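Local coordinates for uncharacterized protein (Thermus thermophilus HB8, PDB 6SCE), which is a DNA nuclease of type III CRISPR defence that is activated by cyclic oligoadenylate, at residues A[211-216]-A[574-579]; A[254-259]-A[432-437]; A[285-290]-A[365-370]; A[337-342]-A[425-430]; A[544-547]-A[552-555]. All coordinates share one frame; numbering follows the deposited sequence.

Contact 1: A[211-216]-A[574-579]; sequences AFSGEA and LVRSVG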
# COMPACT_ATOMS: atom_id res chain seq x y z
N ALA A 211 -12.41 -2.64 -8.97
CA ALA A 211 -13.18 -3.37 -7.98
C ALA A 211 -12.60 -4.78 -7.72
O ALA A 211 -12.66 -5.28 -6.60
CB ALA A 211 -14.64 -3.44 -8.38
N PHE A 212 -12.06 -5.40 -8.77
CA PHE A 212 -11.51 -6.75 -8.67
C PHE A 212 -10.27 -6.76 -7.77
O PHE A 212 -10.06 -7.68 -7.01
CB PHE A 212 -11.14 -7.28 -10.06
CG PHE A 212 -10.88 -8.74 -10.09
CD1 PHE A 212 -11.93 -9.63 -10.00
CD2 PHE A 212 -9.58 -9.22 -10.15
CE1 PHE A 212 -11.71 -10.99 -10.04
CE2 PHE A 212 -9.35 -10.58 -10.16
CZ PHE A 212 -10.41 -11.47 -10.10
N SER A 213 -9.44 -5.73 -7.89
CA SER A 213 -8.29 -5.59 -7.05
C SER A 213 -8.68 -5.41 -5.57
O SER A 213 -8.15 -6.08 -4.69
CB SER A 213 -7.45 -4.43 -7.52
OG SER A 213 -6.58 -4.09 -6.48
N GLY A 214 -9.62 -4.54 -5.29
CA GLY A 214 -10.11 -4.37 -3.91
C GLY A 214 -10.72 -5.66 -3.37
O GLY A 214 -10.52 -6.04 -2.20
N GLU A 215 -11.43 -6.37 -4.23
CA GLU A 215 -12.06 -7.62 -3.86
C GLU A 215 -11.04 -8.69 -3.48
O GLU A 215 -11.23 -9.45 -2.50
CB GLU A 215 -12.91 -8.09 -5.02
CG GLU A 215 -13.82 -9.23 -4.75
CD GLU A 215 -14.70 -9.56 -5.94
OE1 GLU A 215 -14.24 -9.48 -7.12
OE2 GLU A 215 -15.84 -9.95 -5.68
N ALA A 216 -9.97 -8.78 -4.26
CA ALA A 216 -8.87 -9.72 -3.99
C ALA A 216 -8.28 -9.44 -2.62
O ALA A 216 -8.00 -10.37 -1.85
CB ALA A 216 -7.77 -9.58 -5.05
N LEU A 574 -8.47 4.24 -6.21
CA LEU A 574 -7.43 5.18 -6.64
C LEU A 574 -6.67 5.69 -5.43
O LEU A 574 -5.44 5.76 -5.43
CB LEU A 574 -8.04 6.37 -7.40
CG LEU A 574 -7.09 7.54 -7.68
CD1 LEU A 574 -6.07 7.11 -8.74
CD2 LEU A 574 -7.85 8.80 -8.09
N VAL A 575 -7.41 6.06 -4.39
CA VAL A 575 -6.80 6.57 -3.16
C VAL A 575 -5.86 5.51 -2.58
O VAL A 575 -4.70 5.81 -2.28
CB VAL A 575 -7.88 7.00 -2.15
CG1 VAL A 575 -7.29 7.25 -0.76
CG2 VAL A 575 -8.59 8.27 -2.66
N ARG A 576 -6.36 4.28 -2.46
CA ARG A 576 -5.59 3.19 -1.89
C ARG A 576 -4.33 2.89 -2.70
O ARG A 576 -3.23 2.82 -2.15
CB ARG A 576 -6.43 1.90 -1.78
CG ARG A 576 -5.64 0.68 -1.28
CD ARG A 576 -6.52 -0.55 -1.03
NE ARG A 576 -7.05 -1.13 -2.27
CZ ARG A 576 -6.48 -2.11 -2.99
NH1 ARG A 576 -5.34 -2.68 -2.62
NH2 ARG A 576 -7.07 -2.54 -4.10
N SER A 577 -4.50 2.72 -4.00
CA SER A 577 -3.41 2.25 -4.84
C SER A 577 -2.38 3.32 -5.13
O SER A 577 -1.18 3.09 -4.96
CB SER A 577 -3.97 1.67 -6.13
OG SER A 577 -4.77 0.56 -5.83
N VAL A 578 -2.84 4.50 -5.55
CA VAL A 578 -1.94 5.55 -5.95
C VAL A 578 -1.53 6.45 -4.76
O VAL A 578 -0.37 6.83 -4.65
CB VAL A 578 -2.55 6.41 -7.09
CG1 VAL A 578 -1.64 7.58 -7.42
CG2 VAL A 578 -2.82 5.53 -8.32
N GLY A 579 -2.49 6.78 -3.89
CA GLY A 579 -2.19 7.60 -2.71
C GLY A 579 -1.43 6.81 -1.65
O GLY A 579 -0.54 7.33 -0.99

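Contact 2: A[254-259]-A[432-437]; sequences AREYGV and RGYRFE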
# COMPACT_ATOMS: atom_id res chain seq x y z
N ALA A 254 -4.65 -1.78 -15.16
CA ALA A 254 -4.15 -2.88 -14.35
C ALA A 254 -2.96 -2.47 -13.49
O ALA A 254 -2.88 -2.85 -12.31
CB ALA A 254 -3.77 -4.07 -15.21
N ARG A 255 -2.03 -1.72 -14.07
CA ARG A 255 -0.91 -1.22 -13.30
C ARG A 255 -1.42 -0.29 -12.18
O ARG A 255 -0.97 -0.42 -11.04
CB ARG A 255 0.09 -0.49 -14.18
CG ARG A 255 1.34 -0.05 -13.42
CD ARG A 255 2.36 0.63 -14.31
NE ARG A 255 3.35 -0.31 -14.83
CZ ARG A 255 4.45 0.06 -15.49
NH1 ARG A 255 4.71 1.34 -15.73
NH2 ARG A 255 5.29 -0.87 -15.93
N GLU A 256 -2.35 0.59 -12.50
CA GLU A 256 -2.87 1.57 -11.56
C GLU A 256 -3.56 0.93 -10.35
O GLU A 256 -3.38 1.40 -9.23
CB GLU A 256 -3.81 2.52 -12.26
CG GLU A 256 -4.42 3.56 -11.33
CD GLU A 256 -4.68 4.86 -12.02
OE1 GLU A 256 -3.67 5.49 -12.43
OE2 GLU A 256 -5.87 5.23 -12.15
N TYR A 257 -4.31 -0.14 -10.56
CA TYR A 257 -5.02 -0.77 -9.44
C TYR A 257 -4.38 -2.02 -8.88
O TYR A 257 -4.98 -2.72 -8.05
CB TYR A 257 -6.46 -1.03 -9.85
CG TYR A 257 -7.16 0.20 -10.35
CD1 TYR A 257 -7.30 1.34 -9.56
CD2 TYR A 257 -7.72 0.21 -11.62
CE1 TYR A 257 -7.96 2.46 -10.03
CE2 TYR A 257 -8.39 1.31 -12.10
CZ TYR A 257 -8.51 2.44 -11.32
OH TYR A 257 -9.19 3.52 -11.85
N GLY A 258 -3.16 -2.33 -9.33
CA GLY A 258 -2.44 -3.48 -8.80
C GLY A 258 -2.91 -4.86 -9.30
O GLY A 258 -2.76 -5.86 -8.62
N VAL A 259 -3.42 -4.91 -10.52
CA VAL A 259 -3.84 -6.18 -11.12
C VAL A 259 -2.71 -6.79 -11.93
O VAL A 259 -1.97 -6.07 -12.63
CB VAL A 259 -5.06 -5.92 -12.02
CG1 VAL A 259 -5.30 -7.07 -12.99
CG2 VAL A 259 -6.26 -5.66 -11.13
N ARG A 432 6.02 7.96 -6.55
CA ARG A 432 5.09 6.88 -6.76
C ARG A 432 4.96 6.41 -8.19
O ARG A 432 4.48 5.33 -8.41
CB ARG A 432 3.72 7.32 -6.31
CG ARG A 432 2.59 6.31 -6.49
CD ARG A 432 2.85 5.02 -5.73
NE ARG A 432 1.76 4.10 -5.95
CZ ARG A 432 1.57 3.42 -7.08
NH1 ARG A 432 2.44 3.50 -8.10
NH2 ARG A 432 0.53 2.63 -7.19
N GLY A 433 5.38 7.22 -9.15
CA GLY A 433 5.23 6.84 -10.56
C GLY A 433 4.27 7.68 -11.38
O GLY A 433 3.80 7.23 -12.43
N TYR A 434 3.95 8.89 -10.93
CA TYR A 434 2.99 9.73 -11.65
C TYR A 434 3.49 11.16 -11.80
O TYR A 434 4.11 11.72 -10.89
CB TYR A 434 1.65 9.76 -10.92
CG TYR A 434 0.91 8.47 -11.00
CD1 TYR A 434 1.25 7.41 -10.19
CD2 TYR A 434 -0.11 8.29 -11.93
CE1 TYR A 434 0.59 6.20 -10.28
CE2 TYR A 434 -0.79 7.09 -12.01
CZ TYR A 434 -0.43 6.04 -11.18
OH TYR A 434 -1.08 4.83 -11.23
N ARG A 435 3.23 11.77 -12.95
CA ARG A 435 3.44 13.22 -13.12
C ARG A 435 2.08 13.87 -12.93
O ARG A 435 1.14 13.56 -13.65
CB ARG A 435 4.02 13.57 -14.50
CG ARG A 435 4.35 15.06 -14.64
CD ARG A 435 5.00 15.43 -15.99
NE ARG A 435 4.25 14.84 -17.11
CZ ARG A 435 4.61 13.76 -17.81
NH1 ARG A 435 5.73 13.10 -17.55
NH2 ARG A 435 3.83 13.34 -18.79
N PHE A 436 1.95 14.72 -11.92
CA PHE A 436 0.69 15.40 -11.69
C PHE A 436 0.65 16.61 -12.63
O PHE A 436 1.38 17.54 -12.43
CB PHE A 436 0.62 15.86 -10.24
CG PHE A 436 -0.61 16.65 -9.91
CD1 PHE A 436 -1.84 16.32 -10.46
CD2 PHE A 436 -0.55 17.70 -9.01
CE1 PHE A 436 -2.97 17.05 -10.14
CE2 PHE A 436 -1.69 18.42 -8.69
CZ PHE A 436 -2.89 18.09 -9.26
N GLU A 437 -0.20 16.55 -13.66
CA GLU A 437 -0.34 17.68 -14.60
C GLU A 437 -1.52 18.55 -14.17
O GLU A 437 -2.68 18.17 -14.33
CB GLU A 437 -0.50 17.19 -16.04
CG GLU A 437 0.82 16.67 -16.60
CD GLU A 437 0.74 16.18 -18.04
OE1 GLU A 437 -0.33 16.35 -18.68
OE2 GLU A 437 1.75 15.63 -18.53
O HOH W 1 1.49 1.91 -10.20

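Contact 3: A[285-290]-A[365-370]; sequences LPLPQE and VEEALR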
# COMPACT_ATOMS: atom_id res chain seq x y z
N LEU A 285 27.63 -2.41 -4.86
CA LEU A 285 27.32 -0.99 -4.82
C LEU A 285 28.59 -0.15 -4.70
O LEU A 285 29.49 -0.49 -3.93
CB LEU A 285 26.38 -0.68 -3.63
CG LEU A 285 25.01 -1.36 -3.71
CD1 LEU A 285 24.28 -1.32 -2.36
CD2 LEU A 285 24.14 -0.78 -4.82
N PRO A 286 28.64 0.98 -5.43
CA PRO A 286 29.78 1.91 -5.29
C PRO A 286 29.85 2.44 -3.88
O PRO A 286 28.79 2.71 -3.28
CB PRO A 286 29.44 3.07 -6.25
CG PRO A 286 28.40 2.54 -7.16
CD PRO A 286 27.69 1.40 -6.47
N LEU A 287 31.06 2.60 -3.35
CA LEU A 287 31.26 3.17 -2.02
C LEU A 287 30.81 4.63 -2.04
O LEU A 287 30.84 5.27 -3.09
CB LEU A 287 32.72 3.04 -1.56
CG LEU A 287 33.21 1.61 -1.30
CD1 LEU A 287 34.61 1.61 -0.69
CD2 LEU A 287 32.26 0.83 -0.38
N PRO A 288 30.31 5.12 -0.90
CA PRO A 288 29.82 6.47 -0.85
C PRO A 288 30.96 7.48 -0.82
O PRO A 288 32.00 7.21 -0.23
CB PRO A 288 29.07 6.52 0.48
CG PRO A 288 29.72 5.49 1.31
CD PRO A 288 30.08 4.40 0.36
N GLN A 289 30.74 8.62 -1.46
CA GLN A 289 31.72 9.71 -1.49
C GLN A 289 31.27 10.93 -0.71
O GLN A 289 32.10 11.77 -0.35
CB GLN A 289 32.00 10.10 -2.94
CG GLN A 289 32.64 8.98 -3.72
CD GLN A 289 33.33 9.48 -4.96
OE1 GLN A 289 34.56 9.54 -5.01
NE2 GLN A 289 32.54 9.86 -5.97
N GLU A 290 29.98 11.02 -0.40
CA GLU A 290 29.39 12.25 0.08
C GLU A 290 28.21 11.91 0.99
O GLU A 290 27.43 11.03 0.66
CB GLU A 290 28.89 13.02 -1.13
CG GLU A 290 28.96 14.53 -1.03
CD GLU A 290 28.61 15.21 -2.34
OE1 GLU A 290 28.23 14.51 -3.31
OE2 GLU A 290 28.72 16.45 -2.38
N VAL A 365 27.82 0.98 4.53
CA VAL A 365 27.72 1.47 5.89
C VAL A 365 29.12 1.68 6.50
O VAL A 365 29.41 2.73 7.07
CB VAL A 365 26.92 0.49 6.76
CG1 VAL A 365 26.97 0.85 8.23
CG2 VAL A 365 25.48 0.45 6.27
N GLU A 366 29.96 0.68 6.38
CA GLU A 366 31.28 0.72 7.02
C GLU A 366 32.13 1.85 6.45
O GLU A 366 32.73 2.60 7.21
CB GLU A 366 31.98 -0.65 6.95
CG GLU A 366 31.43 -1.58 8.04
CD GLU A 366 31.73 -3.06 7.82
OE1 GLU A 366 32.63 -3.39 7.02
OE2 GLU A 366 31.05 -3.88 8.47
N GLU A 367 32.13 2.00 5.13
CA GLU A 367 32.82 3.11 4.49
C GLU A 367 32.23 4.45 4.91
O GLU A 367 32.97 5.38 5.24
CB GLU A 367 32.83 2.93 2.97
CG GLU A 367 33.49 4.05 2.18
CD GLU A 367 35.00 4.14 2.36
OE1 GLU A 367 35.60 3.26 2.99
OE2 GLU A 367 35.58 5.12 1.87
N ALA A 368 30.91 4.56 4.95
CA ALA A 368 30.28 5.80 5.37
C ALA A 368 30.68 6.21 6.78
O ALA A 368 30.95 7.40 7.03
CB ALA A 368 28.77 5.69 5.28
N LEU A 369 30.71 5.25 7.69
CA LEU A 369 31.02 5.52 9.09
C LEU A 369 32.50 5.86 9.27
O LEU A 369 32.87 6.64 10.14
CB LEU A 369 30.63 4.34 9.99
CG LEU A 369 29.11 4.12 10.11
CD1 LEU A 369 28.86 2.87 10.94
CD2 LEU A 369 28.37 5.33 10.67
N ARG A 370 33.34 5.29 8.42
CA ARG A 370 34.77 5.57 8.41
C ARG A 370 35.03 7.03 8.02
O ARG A 370 35.80 7.75 8.66
CB ARG A 370 35.42 4.62 7.40
CG ARG A 370 36.93 4.63 7.31
CD ARG A 370 37.40 3.45 6.45
NE ARG A 370 36.91 2.18 7.00
CZ ARG A 370 36.14 1.29 6.37
NH1 ARG A 370 35.77 0.18 7.02
NH2 ARG A 370 35.73 1.46 5.11
O HOH W 2 34.55 6.37 -0.41

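Contact 4: A[337-342]-A[425-430]; sequences RGKGVR and PEDLLA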
# COMPACT_ATOMS: atom_id res chain seq x y z
N ARG A 337 17.17 11.43 -8.51
CA ARG A 337 18.02 12.14 -9.48
C ARG A 337 17.51 13.55 -9.77
O ARG A 337 18.31 14.48 -9.88
CB ARG A 337 18.12 11.39 -10.80
CG ARG A 337 19.03 10.17 -10.76
CD ARG A 337 19.03 9.55 -12.15
NE ARG A 337 19.66 8.23 -12.23
CZ ARG A 337 20.96 8.02 -12.43
NH1 ARG A 337 21.80 9.05 -12.55
NH2 ARG A 337 21.42 6.78 -12.50
N GLY A 338 16.19 13.71 -9.86
CA GLY A 338 15.58 15.02 -10.09
C GLY A 338 15.83 16.00 -8.96
O GLY A 338 15.81 17.20 -9.17
N LYS A 339 16.07 15.48 -7.75
CA LYS A 339 16.38 16.29 -6.58
C LYS A 339 17.87 16.47 -6.36
O LYS A 339 18.29 16.92 -5.29
CB LYS A 339 15.74 15.67 -5.32
CG LYS A 339 14.23 15.64 -5.33
CD LYS A 339 13.66 17.05 -5.48
CE LYS A 339 12.20 17.14 -5.06
NZ LYS A 339 11.73 18.56 -5.16
N GLY A 340 18.68 16.11 -7.36
CA GLY A 340 20.13 16.28 -7.32
C GLY A 340 20.85 15.27 -6.45
O GLY A 340 21.99 15.50 -6.06
N VAL A 341 20.19 14.15 -6.14
CA VAL A 341 20.76 13.12 -5.27
C VAL A 341 21.40 12.05 -6.11
O VAL A 341 20.78 11.60 -7.05
CB VAL A 341 19.68 12.48 -4.36
CG1 VAL A 341 20.30 11.44 -3.44
CG2 VAL A 341 18.99 13.55 -3.54
N ARG A 342 22.62 11.63 -5.78
CA ARG A 342 23.24 10.50 -6.48
C ARG A 342 22.55 9.18 -6.09
O ARG A 342 22.45 8.86 -4.90
CB ARG A 342 24.72 10.38 -6.19
CG ARG A 342 25.43 9.37 -7.10
CD ARG A 342 26.90 9.21 -6.76
NE ARG A 342 27.68 10.31 -7.31
CZ ARG A 342 28.21 11.33 -6.63
NH1 ARG A 342 28.11 11.44 -5.29
NH2 ARG A 342 28.88 12.26 -7.31
N PRO A 425 2.82 17.52 -2.77
CA PRO A 425 2.11 16.37 -3.27
C PRO A 425 2.61 15.90 -4.65
O PRO A 425 2.59 14.71 -4.92
CB PRO A 425 0.64 16.82 -3.34
CG PRO A 425 0.63 18.27 -3.10
CD PRO A 425 1.93 18.68 -2.53
N GLU A 426 3.08 16.82 -5.48
CA GLU A 426 3.57 16.45 -6.79
C GLU A 426 4.89 15.65 -6.69
O GLU A 426 5.16 14.82 -7.55
CB GLU A 426 3.71 17.67 -7.72
CG GLU A 426 4.62 18.78 -7.24
CD GLU A 426 3.97 19.76 -6.27
OE1 GLU A 426 2.87 19.49 -5.72
OE2 GLU A 426 4.58 20.81 -6.04
N ASP A 427 5.69 15.88 -5.64
CA ASP A 427 6.94 15.14 -5.44
C ASP A 427 6.63 13.74 -4.97
O ASP A 427 7.17 12.77 -5.50
CB ASP A 427 7.89 15.85 -4.46
CG ASP A 427 8.50 17.11 -5.06
OD1 ASP A 427 8.31 17.35 -6.26
OD2 ASP A 427 9.15 17.88 -4.34
N LEU A 428 5.74 13.60 -3.99
CA LEU A 428 5.32 12.29 -3.58
C LEU A 428 4.79 11.49 -4.77
O LEU A 428 5.15 10.31 -4.97
CB LEU A 428 4.27 12.37 -2.49
CG LEU A 428 3.68 11.04 -2.03
CD1 LEU A 428 4.77 10.12 -1.50
CD2 LEU A 428 2.64 11.33 -0.97
N LEU A 429 3.93 12.12 -5.57
CA LEU A 429 3.34 11.44 -6.72
C LEU A 429 4.38 10.99 -7.76
O LEU A 429 4.24 9.91 -8.34
CB LEU A 429 2.26 12.33 -7.37
CG LEU A 429 0.90 12.36 -6.68
CD1 LEU A 429 0.10 13.56 -7.16
CD2 LEU A 429 0.11 11.08 -6.90
N ALA A 430 5.40 11.82 -7.99
CA ALA A 430 6.51 11.47 -8.86
C ALA A 430 7.20 10.20 -8.32
O ALA A 430 7.43 9.22 -9.04
CB ALA A 430 7.49 12.62 -8.94

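Contact 5: A[544-547]-A[552-555]; sequences GVFF and LWFV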
# COMPACT_ATOMS: atom_id res chain seq x y z
N GLY A 544 -8.67 17.96 -7.06
CA GLY A 544 -7.75 18.60 -6.16
C GLY A 544 -6.88 17.54 -5.48
O GLY A 544 -7.17 16.35 -5.53
N VAL A 545 -5.79 18.00 -4.89
CA VAL A 545 -4.94 17.10 -4.12
C VAL A 545 -4.27 17.91 -3.02
O VAL A 545 -3.92 19.08 -3.19
CB VAL A 545 -3.94 16.34 -5.03
CG1 VAL A 545 -3.00 17.29 -5.76
CG2 VAL A 545 -3.16 15.28 -4.26
N PHE A 546 -4.14 17.29 -1.85
CA PHE A 546 -3.36 17.90 -0.78
C PHE A 546 -2.56 16.84 -0.03
O PHE A 546 -2.92 15.64 -0.03
CB PHE A 546 -4.21 18.82 0.14
CG PHE A 546 -5.31 18.14 0.90
CD1 PHE A 546 -6.57 17.99 0.34
CD2 PHE A 546 -5.12 17.75 2.22
CE1 PHE A 546 -7.60 17.39 1.06
CE2 PHE A 546 -6.14 17.17 2.96
CZ PHE A 546 -7.38 16.98 2.37
N PHE A 547 -1.47 17.30 0.58
CA PHE A 547 -0.58 16.44 1.35
C PHE A 547 -0.46 17.03 2.76
O PHE A 547 -0.23 18.23 2.90
CB PHE A 547 0.78 16.34 0.66
CG PHE A 547 1.74 15.43 1.36
CD1 PHE A 547 1.48 14.08 1.48
CD2 PHE A 547 2.91 15.94 1.93
CE1 PHE A 547 2.35 13.25 2.16
CE2 PHE A 547 3.79 15.11 2.60
CZ PHE A 547 3.51 13.76 2.71
N LEU A 552 -1.51 11.49 1.73
CA LEU A 552 -1.95 12.17 0.52
C LEU A 552 -3.47 12.09 0.44
O LEU A 552 -4.07 11.07 0.80
CB LEU A 552 -1.36 11.50 -0.72
CG LEU A 552 -1.46 12.31 -2.01
CD1 LEU A 552 -0.74 13.62 -1.92
CD2 LEU A 552 -0.85 11.47 -3.12
N TRP A 553 -4.09 13.17 -0.04
CA TRP A 553 -5.54 13.24 -0.20
C TRP A 553 -5.85 13.65 -1.63
O TRP A 553 -5.24 14.59 -2.14
CB TRP A 553 -6.16 14.31 0.71
CG TRP A 553 -6.12 14.04 2.18
CD1 TRP A 553 -5.03 14.07 2.99
CD2 TRP A 553 -7.24 13.78 3.03
NE1 TRP A 553 -5.39 13.79 4.29
CE2 TRP A 553 -6.74 13.62 4.34
CE3 TRP A 553 -8.61 13.65 2.80
CZ2 TRP A 553 -7.58 13.34 5.42
CZ3 TRP A 553 -9.43 13.35 3.86
CH2 TRP A 553 -8.91 13.20 5.17
N PHE A 554 -6.79 12.95 -2.25
CA PHE A 554 -7.37 13.35 -3.52
C PHE A 554 -8.75 13.93 -3.24
O PHE A 554 -9.47 13.43 -2.37
CB PHE A 554 -7.50 12.16 -4.45
CG PHE A 554 -6.19 11.56 -4.86
CD1 PHE A 554 -5.14 12.37 -5.26
CD2 PHE A 554 -6.01 10.19 -4.86
CE1 PHE A 554 -3.92 11.82 -5.63
CE2 PHE A 554 -4.80 9.63 -5.24
CZ PHE A 554 -3.77 10.44 -5.63
N VAL A 555 -9.10 14.96 -3.99
CA VAL A 555 -10.36 15.68 -3.78
C VAL A 555 -11.28 15.44 -4.98
O VAL A 555 -10.83 15.50 -6.14
CB VAL A 555 -10.13 17.19 -3.62
CG1 VAL A 555 -11.44 17.92 -3.33
CG2 VAL A 555 -9.12 17.47 -2.52

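Contact 1: A[211-216]-A[574-579]
R576 reaches across from helix 561-579 and touches helix 206-220 at S213, its NH2 giving a hydrogen bond to S213 OG (2.9 Å, N-H...O 143°). The donor uses the edge of the guanidinium, with the serine oxygen close to the group's plane. The nearest CA atoms, those of G214 and R576, are still 9.0 Å apart. The chain runs out straight and then turns at chi3 (69°), which swings the guanidinium onto the serine. The firm side of the contact is S213: it is buried, it packs on V259, and its hydroxyl also bonds to the carbonyl of Y257, in the last turn of helix 240-257. The looser side is the arginine, partly exposed and lying beside the G214 backbone, whose N is 3.5 Å from R576 NH2; these are two donors and do not bond. E573, one turn earlier on the same helix, makes a salt bridge to the same NH2. An alanine in place of R576 is likely to leave E573 without its mate and S213 tied to Y257 alone. A carbonyl can only accept, so the serine proton goes to Y257 O and S213 OG accepts from R576: one hydroxyl serves both.

Contact 2: A[254-259]-A[432-437]
E256 and Y434 meet at the phenol in a close polar contact, E256 OE1 lying 2.9 Å from Y434 OH. The carboxylate oxygen comes in at the edge of the ring, near its plane, and sits 3.3 Å from Y434 CE2; the carboxylate itself is turned 45° from the ring. The two side chains cross at about a right angle, and E256 CG also touches the hydroxyl, 3.6 Å from Y434 OH. The glutamate gets there by extending with CG opposite the backbone N (chi1 179°) and then bending at chi2. Its other oxygen, OE2, is held by a salt bridge to R206 and a hydrogen bond to T540. An alanine at E256 would probably leave R206 without its counter-charge and T540 and the phenol without the carboxylate beside them, in a buried place. Both backbones turn just beside the contact: helix 240-257 ends in a Schellman motif at G258, and a second Schellman motif at G433 leads from helix 425-432 into strand 434-438. That strand is an outer one of a mixed seven-stranded sheet and pairs antiparallel with strand 519-528. Further out, R432 NH1 gives a bond of 2.8 Å to water 1, whose link on to R255 O is long and weak, while R432 NH2 bonds to the carbonyl of S577. V578 of helix 561-579 packs on both E256 and Y434, and L574 adds to the wall behind the glutamate.

Contact 3: A[285-290]-A[365-370]
E367 lies in the angle between L287 and P288, and its side chain can be walked atom by atom. CB comes first, with L287 CD2 at 4.0 Å. E367 CG is wedged between two carbons, P288 CD and L287 CD1, each 3.9 Å away. At CD the same leucine methyl follows, E367 CD to L287 CD1 measuring 4.0 Å, so the leucine crosses the glutamate at about a right angle, CD2 at its CB and CD1 at CG and CD. The chain leaves the helix with CG opposite the backbone N (chi1 178°) and folds at chi2 (69°), which lays its carbons on the loop and sends the two oxygens to different partners. OE1 takes a salt bridge from R370, one turn on, with R370 NH2 at 2.8 Å and the oxygen in the guanidinium plane. OE2 accepts from water 2 at 2.8 Å, and the water's other hydrogen goes to P288 O at 2.7 Å, tying the carboxylate to the loop backbone. Helix 354-370 belongs to an alpha/beta domain whose parallel strands lie in the order 342-347, 316-321, 293-297, 375-378, 399-404, a Rossmann-like arrangement consistent with a CARF domain, and segment 285-290 is the lead-in to strand 293-297. The apolar half of the contact lies deeper: P288 CG rests 4.1 Å from A368 CB, and both residues pack on L293 of that strand. V364 of the same helix and Y318 of strand 316-321 also touch P288.

Contact 4: A[337-342]-A[425-430]
K339 and D427 are the nearest residues of the two backbones, with CA atoms 9.6 Å apart, where helix 326-338 has just ended in a Schellman motif with G340 at positive phi and G340 N bonded back to R337 O. The gap is spanned by the side chains. K339 turns once, at chi2 (-58°), then runs straight to its ammonium, and K339 NZ makes a salt bridge to D427 OD2 at 2.8 Å. The ammonium stands above the carboxylate plane, its direction 46° out of it, instead of lying level with the two oxygens. K339 CE follows it in, 3.2 Å from D427 OD2, while the second oxygen is only loosely involved, with D427 OD1 3.8 Å from K339 NZ. The grip is therefore one nitrogen on one oxygen, at the surface, with both residues partly exposed. D427 is in the first turn of helix 425-432, where the helix dipole would probably favour a negative charge, and R424 adds a long, weak ion pair to the same oxygen. The bridge joins the turn after helix 326-338 of the Rossmann-like domain to helix 425-432, on the sheet of the probable nuclease domain. Helix 303-312 flanks it, with Y309 against the lysine and Y306 against the aspartate. Elsewhere on helix 425-432, P425, L428 and L429 pack on L552 of strand 551-558, and L429 also reaches F554.

Contact 5: A[544-547]-A[552-555]
F546 and W553 stack face on face, offset, with the phenyl ring over the five-membered ring of the indole: centroids 4.1 Å apart, planes at 14°. F546 CZ comes within 3.2 Å of W553 CG, and W553 CB sits over the middle of the phenyl face, 3.4 Å from its centroid, a CH-pi contact. At the edge of the same phenyl ring lies V555, with its CG2 in the ring plane and 3.9 Å from F546 CD1. The two strands, 541-548 and 551-558, form an antiparallel beta hairpin in the mixed sheet of the C-terminal part of the chain, consistent with the hairpin of a PD-(D/E)XK-like nuclease fold, which in relatives carries metal-binding acidic residues. F546 reaches its partner because chi1 (63°) places CG between the backbone N and the carbonyl carbon, which tips the ring over the neighbouring strand. On this face L509 of helix 499-513 and L586 of strand 584-592 pack around F546.

The other face carries V545, F547, L552 and F554. F547 CB rests 4.0 Å from L552 CD1, and its ring presents an edge to the L552 backbone. F554 is covered by helix 561-579, while helix 425-432 covers F547 and L552. F546 and W553 pair through two backbone bonds: F546 N gives one to W553 O at 2.9 Å, and W553 N returns one to F546 O at 2.7 Å.

In the fold
Contacts 1 and 2 share a wall, their centres 11 Å apart: Y257 and S213 on one side, S577 and R432 on the other, tie them by hydrogen bonds. Contact 4 is continuous with contact 2, because helix 425-432 turns at G433 into strand 434-438. The sheet holding contact 5 closes the group: F554 meets V575 and V578 of contact 1, F436 of contact 2 packs on V545, and F547 receives L428 of contact 4. Contact 3 is remote, about 39 Å from contact 1 between centres, and nears the others only at contact 4, through the long, weak pair E290-R342. By nearest atoms, the bound nucleic acid is about 6 Å from contact 1 and 16 Å from contact 3.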